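Local coordinates for mandelate racemase/muconate lactonizing enzyme-like protein (Roseovarius sp. TM1035, PDB 3RCY), which is probably a magnesium-dependent enolase-superfamily enzyme of unestablished reaction, related to mandelate racemase and muconate lactonizing enzyme, at residues Ala345-Ile351 / Leu366-Asp371. Sequence-based numbering, arbitrary orientation.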
ATOM      1  N   ALA A 345     -28.711 -26.535  35.636  1.00 16.86           N
ATOM      2  CA  ALA A 345     -28.863 -27.908  36.121  1.00 16.93           C
ATOM      3  C   ALA A 345     -27.870 -28.884  35.485  1.00 16.63           C
ATOM      4  O   ALA A 345     -27.398 -29.818  36.146  1.00 16.58           O
ATOM      5  CB  ALA A 345     -30.307 -28.394  35.923  1.00 17.45           C
ATOM      6  N   LEU A 346     -27.550 -28.669  34.210  1.00 16.44           N
ATOM      7  CA  LEU A 346     -26.630 -29.556  33.484  1.00 16.36           C
ATOM      8  C   LEU A 346     -25.223 -29.584  34.091  1.00 16.51           C
ATOM      9  O   LEU A 346     -24.545 -30.611  34.045  1.00 16.93           O
ATOM     10  CB  LEU A 346     -26.564 -29.179  32.002  1.00 16.44           C
ATOM     11  CG  LEU A 346     -25.833 -30.139  31.058  1.00 15.66           C
ATOM     12  CD1 LEU A 346     -26.349 -31.588  31.183  1.00 16.80           C
ATOM     13  CD2 LEU A 346     -25.938 -29.645  29.616  1.00 16.78           C
ATOM     14  N   ILE A 347     -24.783 -28.462  34.655  1.00 16.00           N
ATOM     15  CA  ILE A 347     -23.517 -28.454  35.391  1.00 16.15           C
ATOM     16  C   ILE A 347     -23.701 -28.291  36.905  1.00 16.61           C
ATOM     17  O   ILE A 347     -22.758 -27.926  37.615  1.00 16.87           O
ATOM     18  CB  ILE A 347     -22.492 -27.434  34.826  1.00 15.90           C
ATOM     19  CG1 ILE A 347     -23.035 -25.993  34.899  1.00 12.59           C
ATOM     20  CG2 ILE A 347     -22.055 -27.858  33.404  1.00 12.22           C
ATOM     21  CD1 ILE A 347     -21.953 -24.906  34.705  1.00 15.04           C
ATOM     22  N   LYS A 348     -24.910 -28.585  37.382  1.00 16.94           N
ATOM     23  CA  LYS A 348     -25.260 -28.554  38.811  1.00 18.05           C
ATOM     24  C   LYS A 348     -24.860 -27.246  39.513  1.00 17.88           C
ATOM     25  O   LYS A 348     -24.343 -27.258  40.628  1.00 17.83           O
ATOM     26  CB  LYS A 348     -24.694 -29.786  39.546  1.00 19.30           C
ATOM     27  CG  LYS A 348     -25.093 -31.125  38.923  1.00 20.01           C
ATOM     28  CD  LYS A 348     -24.744 -32.316  39.808  1.00 21.18           C
ATOM     29  CE  LYS A 348     -25.138 -33.630  39.127  1.00 20.85           C
ATOM     30  NZ  LYS A 348     -24.738 -34.833  39.919  1.00 22.95           N
ATOM     31  N   GLY A 349     -25.103 -26.120  38.843  1.00 17.88           N
ATOM     32  CA  GLY A 349     -24.801 -24.796  39.401  1.00 18.10           C
ATOM     33  C   GLY A 349     -23.340 -24.517  39.721  1.00 18.00           C
ATOM     34  O   GLY A 349     -23.042 -23.641  40.538  1.00 18.02           O
ATOM     35  N   SER A 350     -22.441 -25.242  39.056  1.00 17.55           N
ATOM     36  CA  SER A 350     -21.002 -25.227  39.347  1.00 17.63           C
ATOM     37  C   SER A 350     -20.349 -23.875  39.090  1.00 17.94           C
ATOM     38  O   SER A 350     -19.441 -23.483  39.816  1.00 18.55           O
ATOM     39  CB  SER A 350     -20.276 -26.291  38.512  1.00 17.00           C
ATOM     40  OG  SER A 350     -20.559 -27.588  38.995  1.00 29.18           O
ATOM     41  N   ILE A 351     -20.802 -23.190  38.039  1.00 17.66           N
ATOM     42  CA  ILE A 351     -20.316 -21.859  37.673  1.00 17.73           C
ATOM     43  C   ILE A 351     -21.538 -21.007  37.340  1.00 17.52           C
ATOM     44  O   ILE A 351     -22.406 -21.450  36.603  1.00 17.10           O
ATOM     45  CB  ILE A 351     -19.373 -21.904  36.437  1.00 17.92           C
ATOM     46  CG1 ILE A 351     -18.227 -22.907  36.647  1.00 18.13           C
ATOM     47  CG2 ILE A 351     -18.806 -20.517  36.130  1.00 18.14           C
ATOM     48  CD1 ILE A 351     -17.447 -23.220  35.370  1.00 18.35           C
ATOM     49  N   LEU A 366     -12.305 -28.307  34.752  1.00 13.42           N
ATOM     50  CA  LEU A 366     -13.236 -27.231  34.405  1.00 13.65           C
ATOM     51  C   LEU A 366     -14.072 -26.796  35.612  1.00 14.24           C
ATOM     52  O   LEU A 366     -14.773 -25.788  35.562  1.00 14.54           O
ATOM     53  CB  LEU A 366     -14.141 -27.635  33.230  1.00 13.59           C
ATOM     54  CG  LEU A 366     -13.496 -27.753  31.843  1.00 13.01           C
ATOM     55  CD1 LEU A 366     -14.496 -28.354  30.853  1.00 13.25           C
ATOM     56  CD2 LEU A 366     -12.964 -26.412  31.313  1.00 13.16           C
ATOM     57  N   GLY A 367     -13.982 -27.554  36.697  1.00 14.75           N
ATOM     58  CA  GLY A 367     -14.685 -27.225  37.932  1.00 15.70           C
ATOM     59  C   GLY A 367     -16.184 -27.413  37.815  1.00 16.63           C
ATOM     60  O   GLY A 367     -16.955 -26.692  38.453  1.00 17.38           O
ATOM     61  N   ILE A 368     -16.590 -28.372  36.986  1.00 16.15           N
ATOM     62  CA  ILE A 368     -18.006 -28.651  36.761  1.00 16.78           C
ATOM     63  C   ILE A 368     -18.350 -30.089  37.134  1.00 17.46           C
ATOM     64  O   ILE A 368     -17.494 -30.979  37.077  1.00 17.44           O
ATOM     65  CB  ILE A 368     -18.439 -28.353  35.295  1.00 16.65           C
ATOM     66  CG1 ILE A 368     -17.618 -29.175  34.289  1.00 17.50           C
ATOM     67  CG2 ILE A 368     -18.312 -26.846  35.000  1.00 17.61           C
ATOM     68  CD1 ILE A 368     -18.066 -29.015  32.814  1.00 16.58           C
ATOM     69  N   GLU A 369     -19.599 -30.298  37.544  1.00 17.85           N
ATOM     70  CA  GLU A 369     -20.145 -31.636  37.682  1.00 18.25           C
ATOM     71  C   GLU A 369     -21.278 -31.764  36.680  1.00 17.44           C
ATOM     72  O   GLU A 369     -22.353 -31.193  36.867  1.00 17.07           O
ATOM     73  CB  GLU A 369     -20.645 -31.893  39.112  1.00 20.02           C
ATOM     74  CG  GLU A 369     -20.756 -33.376  39.448  1.00 37.13           C
ATOM     75  CD  GLU A 369     -21.435 -33.647  40.784  1.00 22.53           C
ATOM     76  OE1 GLU A 369     -21.262 -32.849  41.732  1.00 37.74           O
ATOM     77  OE2 GLU A 369     -22.142 -34.677  40.878  1.00 37.95           O
ATOM     78  N   VAL A 370     -21.022 -32.492  35.601  1.00 17.02           N
ATOM     79  CA  VAL A 370     -22.001 -32.638  34.541  1.00 17.28           C
ATOM     80  C   VAL A 370     -23.067 -33.644  34.966  1.00 17.63           C
ATOM     81  O   VAL A 370     -22.754 -34.764  35.385  1.00 18.05           O
ATOM     82  CB  VAL A 370     -21.355 -33.034  33.194  1.00 17.21           C
ATOM     83  CG1 VAL A 370     -22.421 -33.290  32.133  1.00 15.88           C
ATOM     84  CG2 VAL A 370     -20.422 -31.926  32.714  1.00 15.55           C
ATOM     85  N   ASP A 371     -24.325 -33.226  34.886  1.00 17.50           N
ATOM     86  CA  ASP A 371     -25.421 -34.136  35.161  1.00 18.15           C
ATOM     87  C   ASP A 371     -25.693 -34.992  33.927  1.00 18.32           C
ATOM     88  O   ASP A 371     -26.542 -34.659  33.088  1.00 17.85           O
ATOM     89  CB  ASP A 371     -26.673 -33.385  35.608  1.00 18.20           C
ATOM     90  CG  ASP A 371     -27.693 -34.307  36.251  1.00 17.66           C
ATOM     91  OD1 ASP A 371     -27.737 -35.505  35.899  1.00 18.98           O
ATOM     92  OD2 ASP A 371     -28.447 -33.834  37.116  1.00 19.09           O
TER
HETATM   93  O   HOH W   1     -28.781 -31.305  37.808  1.00 10.04           O
HETATM   94  O   HOH W   2     -16.969 -25.079  40.580  1.00 13.74           O
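E369 N donates a hydrogen bond to S350 OG at 3.2 Å, and that hydroxyl in turn donates to I347 O at 2.6 Å, nearly in line with the C=O. The same carbonyl also accepts from S350 N, closing the type I' turn I347-S350, which overlaps the Schellman motif ending helix 341-346. Without the hydroxyl, as with an alanine here, E369 N would probably lose this acceptor and I347 O one of its two donors, leaving the turn less firmly tied to 366-371. At the far end, D371 N gives L346 O a nearly straight bond (2.8 Å, 169°).

The backbones pack closely, I347 CA lying 3.3 Å from E369 O. Beside them is the apolar packing: I351 CD1 comes within 3.7 Å of I368 CG2, and with I347 chi1 at 61° both its CG2 and CD1 reach I368.

The other side is wet and looser. K348, extended beyond CG, crosses E369 obliquely, and K348 NZ makes a salt bridge to E369 OE2 (2.8 Å) from above the carboxylate plane. Waters bridge A345 O to D371 OD2, and S350 O to G367 O.

L346, I347 and I351 also rest on helix 316-327 of the enolase-type barrel domain, and D371 N-caps helix 372-376, its OD1 accepting from L374 N.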